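Local coordinates for putative calcium binding protein (Streptomyces coelicolor, PDB 3AKB) that binds calcium ions through EF-hand loops and probably takes part in calcium-mediated regulation in a bacterium, at residues A[31-36]-A[101-106]. The protein carries 2 engineered substitutions. Residues are numbered along the deposited sequence; the frame is centred on the assembly and turned at random.
Sequences KAMLAE and HAALGV. Engineered in segment 31-36: M33 (natural residue Leu).
Two helices of the EF-hand architecture meet here: helix 23-37, which follows the first calcium loop, and helix 89-107, which leads into the loop that starts with D108. M33 and V106 carry the contact, reaching for each other tip to tip. The two segments run nearly parallel, at 22° between their N-to-C directions, and their axes come no closer than 10.7 Å, a wide spacing bridged mainly by side chains. M33, an engineered residue in place of the natural Leu, does most of the bridging. With CG anti to the backbone N (chi1 -168°) and the chain extended beyond it, the thioether spans the gap and ends against the other helix. There SD rests 3.8 Å from CB of A103, while the terminal methyl CE lies 3.2 Å from the backbone O of the same A103, a close approach of a methyl to a carbonyl oxygen. CE also meets CG1 of V106 at 3.9 Å. On the valine, CG1 lies mainly against the methionine, while CG2 packs 3.8 Å from CD2 of L34. L34 and V106 cross at about a right angle, the leucine offering one methyl to the valine. All four residues are buried and no hydrogen bond links the segments; the side chains meet through apolar atoms, the A103 carbonyl oxygen being the one polar atom touched. Around it, V39 touches both L34 and V106, helix 44-64 adds L49 and Y50 against L34, and F127 packs on M33. Farther out, E36 forms a salt bridge with R122. V106 sits just ahead of the D108 calcium ligand. The contact joins the helix after the first calcium loop to the helix before the D108 loop, a near-parallel apolar helix pair within an EF-hand protein.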
ATOM      1  N   LYS A  31      -8.492   0.072   8.161  1.00  8.88           N
ATOM      2  CA  LYS A  31      -8.948   0.077   9.557  1.00 10.22           C
ATOM      3  C   LYS A  31      -7.734   0.179  10.502  1.00  9.63           C
ATOM      4  O   LYS A  31      -7.723   0.959  11.458  1.00 10.55           O
ATOM      5  CB  LYS A  31      -9.744  -1.204   9.860  1.00 10.70           C
ATOM      6  CG  LYS A  31     -10.252  -1.255  11.274  1.00 13.42           C
ATOM      7  CD  LYS A  31     -11.061  -2.510  11.545  1.00 17.58           C
ATOM      8  CE  LYS A  31     -12.533  -2.259  11.359  1.00 21.60           C
ATOM      9  NZ  LYS A  31     -13.360  -3.156  12.242  1.00 25.30           N
ATOM     10  N   ALA A  32      -6.693  -0.592  10.210  1.00 10.00           N
ATOM     11  CA  ALA A  32      -5.545  -0.663  11.119  1.00  9.38           C
ATOM     12  C   ALA A  32      -4.780   0.656  11.103  1.00  9.04           C
ATOM     13  O   ALA A  32      -4.295   1.115  12.146  1.00 10.98           O
ATOM     14  CB  ALA A  32      -4.634  -1.849  10.757  1.00 10.28           C
ATOM     15  N   MET A  33      -4.686   1.289   9.936  1.00  8.38           N
ATOM     16  CA  MET A  33      -3.973   2.564   9.881  1.00  7.79           C
ATOM     17  C   MET A  33      -4.750   3.654  10.625  1.00  8.69           C
ATOM     18  O   MET A  33      -4.165   4.460  11.339  1.00  9.62           O
ATOM     19  CB  MET A  33      -3.713   3.029   8.434  1.00  8.78           C
ATOM     20  CG  MET A  33      -2.741   4.173   8.372  1.00 10.67           C
ATOM     21  SD  MET A  33      -2.768   5.167   6.801  1.00  6.06           S
ATOM     22  CE  MET A  33      -1.529   6.407   7.327  1.00  9.06           C
ATOM     23  N   LEU A  34      -6.068   3.684  10.439  1.00  8.62           N
ATOM     24  CA  LEU A  34      -6.893   4.630  11.174  1.00  8.97           C
ATOM     25  C   LEU A  34      -6.783   4.444  12.681  1.00  9.69           C
ATOM     26  O   LEU A  34      -6.746   5.443  13.438  1.00 10.45           O
ATOM     27  CB  LEU A  34      -8.356   4.504  10.721  1.00  8.98           C
ATOM     28  CG  LEU A  34      -8.571   4.929   9.272  1.00  7.94           C
ATOM     29  CD1 LEU A  34     -10.003   4.553   8.844  1.00  9.38           C
ATOM     30  CD2 LEU A  34      -8.312   6.403   9.021  1.00  8.71           C
ATOM     31  N   ALA A  35      -6.761   3.187  13.127  1.00  9.94           N
ATOM     32  CA  ALA A  35      -6.611   2.890  14.543  1.00 10.91           C
ATOM     33  C   ALA A  35      -5.259   3.359  15.087  1.00 10.28           C
ATOM     34  O   ALA A  35      -5.196   3.947  16.193  1.00 11.58           O
ATOM     35  CB  ALA A  35      -6.817   1.411  14.787  1.00 10.24           C
ATOM     36  N   GLU A  36      -4.193   3.167  14.298  1.00 10.54           N
ATOM     37  CA  GLU A  36      -2.848   3.579  14.704  1.00 10.26           C
ATOM     38  C   GLU A  36      -2.777   5.091  14.974  1.00 10.44           C
ATOM     39  O   GLU A  36      -2.106   5.532  15.932  1.00 11.15           O
ATOM     40  CB  GLU A  36      -1.830   3.163  13.621  1.00 10.29           C
ATOM     41  CG  GLU A  36      -0.403   3.704  13.794  1.00 11.43           C
ATOM     42  CD  GLU A  36       0.270   3.179  15.031  1.00 12.92           C
ATOM     43  OE1 GLU A  36       0.107   1.975  15.324  1.00 17.07           O
ATOM     44  OE2 GLU A  36       0.942   3.961  15.735  1.00 13.27           O
ATOM     45  N   HIS A 101      -2.594   9.286  -1.154  1.00  7.68           N
ATOM     46  CA  HIS A 101      -2.900  10.656  -0.752  1.00  8.52           C
ATOM     47  C   HIS A 101      -3.667  10.694   0.565  1.00  8.16           C
ATOM     48  O   HIS A 101      -3.370  11.486   1.476  1.00  9.33           O
ATOM     49  CB  HIS A 101      -3.715  11.331  -1.845  1.00  9.71           C
ATOM     50  CG  HIS A 101      -3.919  12.799  -1.631  1.00 10.30           C
ATOM     51  ND1 HIS A 101      -5.049  13.353  -1.059  1.00 12.14           N
ATOM     52  CD2 HIS A 101      -3.103  13.839  -1.925  1.00 11.76           C
ATOM     53  CE1 HIS A 101      -4.906  14.668  -1.007  1.00  7.56           C
ATOM     54  NE2 HIS A 101      -3.742  14.986  -1.536  1.00 15.69           N
ATOM     55  N   ALA A 102      -4.671   9.821   0.662  1.00  7.92           N
ATOM     56  CA  ALA A 102      -5.478   9.726   1.885  1.00  7.40           C
ATOM     57  C   ALA A 102      -4.671   9.255   3.096  1.00  7.38           C
ATOM     58  O   ALA A 102      -4.896   9.720   4.226  1.00  7.14           O
ATOM     59  CB  ALA A 102      -6.684   8.814   1.643  1.00  7.60           C
ATOM     60  N   ALA A 103      -3.718   8.355   2.848  1.00  7.78           N
ATOM     61  CA  ALA A 103      -2.855   7.828   3.887  1.00  7.68           C
ATOM     62  C   ALA A 103      -1.957   8.937   4.406  1.00  7.46           C
ATOM     63  O   ALA A 103      -1.757   9.070   5.615  1.00  7.23           O
ATOM     64  CB  ALA A 103      -2.019   6.657   3.335  1.00  8.32           C
ATOM     65  N   LEU A 104      -1.425   9.767   3.511  1.00  8.12           N
ATOM     66  CA  LEU A 104      -0.645  10.914   3.983  1.00  8.06           C
ATOM     67  C   LEU A 104      -1.474  11.832   4.880  1.00  7.95           C
ATOM     68  O   LEU A 104      -0.980  12.369   5.872  1.00  9.45           O
ATOM     69  CB  LEU A 104      -0.074  11.723   2.809  1.00  7.72           C
ATOM     70  CG  LEU A 104       1.082  10.981   2.124  1.00  9.90           C
ATOM     71  CD1 LEU A 104       1.393  11.559   0.781  1.00 12.02           C
ATOM     72  CD2 LEU A 104       2.388  11.009   2.954  1.00 11.35           C
ATOM     73  N   GLY A 105      -2.739  12.031   4.521  1.00  7.88           N
ATOM     74  CA  GLY A 105      -3.616  12.889   5.339  1.00  6.47           C
ATOM     75  C   GLY A 105      -3.803  12.314   6.728  1.00  7.45           C
ATOM     76  O   GLY A 105      -3.802  13.044   7.729  1.00  8.70           O
ATOM     77  N   VAL A 106      -3.984  10.998   6.796  1.00  7.27           N
ATOM     78  CA  VAL A 106      -4.136  10.336   8.088  1.00  7.54           C
ATOM     79  C   VAL A 106      -2.899  10.448   8.970  1.00  7.58           C
ATOM     80  O   VAL A 106      -3.016  10.626  10.203  1.00  9.24           O
ATOM     81  CB  VAL A 106      -4.544   8.848   7.894  1.00  6.40           C
ATOM     82  CG1 VAL A 106      -4.501   8.072   9.186  1.00  7.04           C
ATOM     83  CG2 VAL A 106      -5.932   8.776   7.307  1.00  8.28           C
TER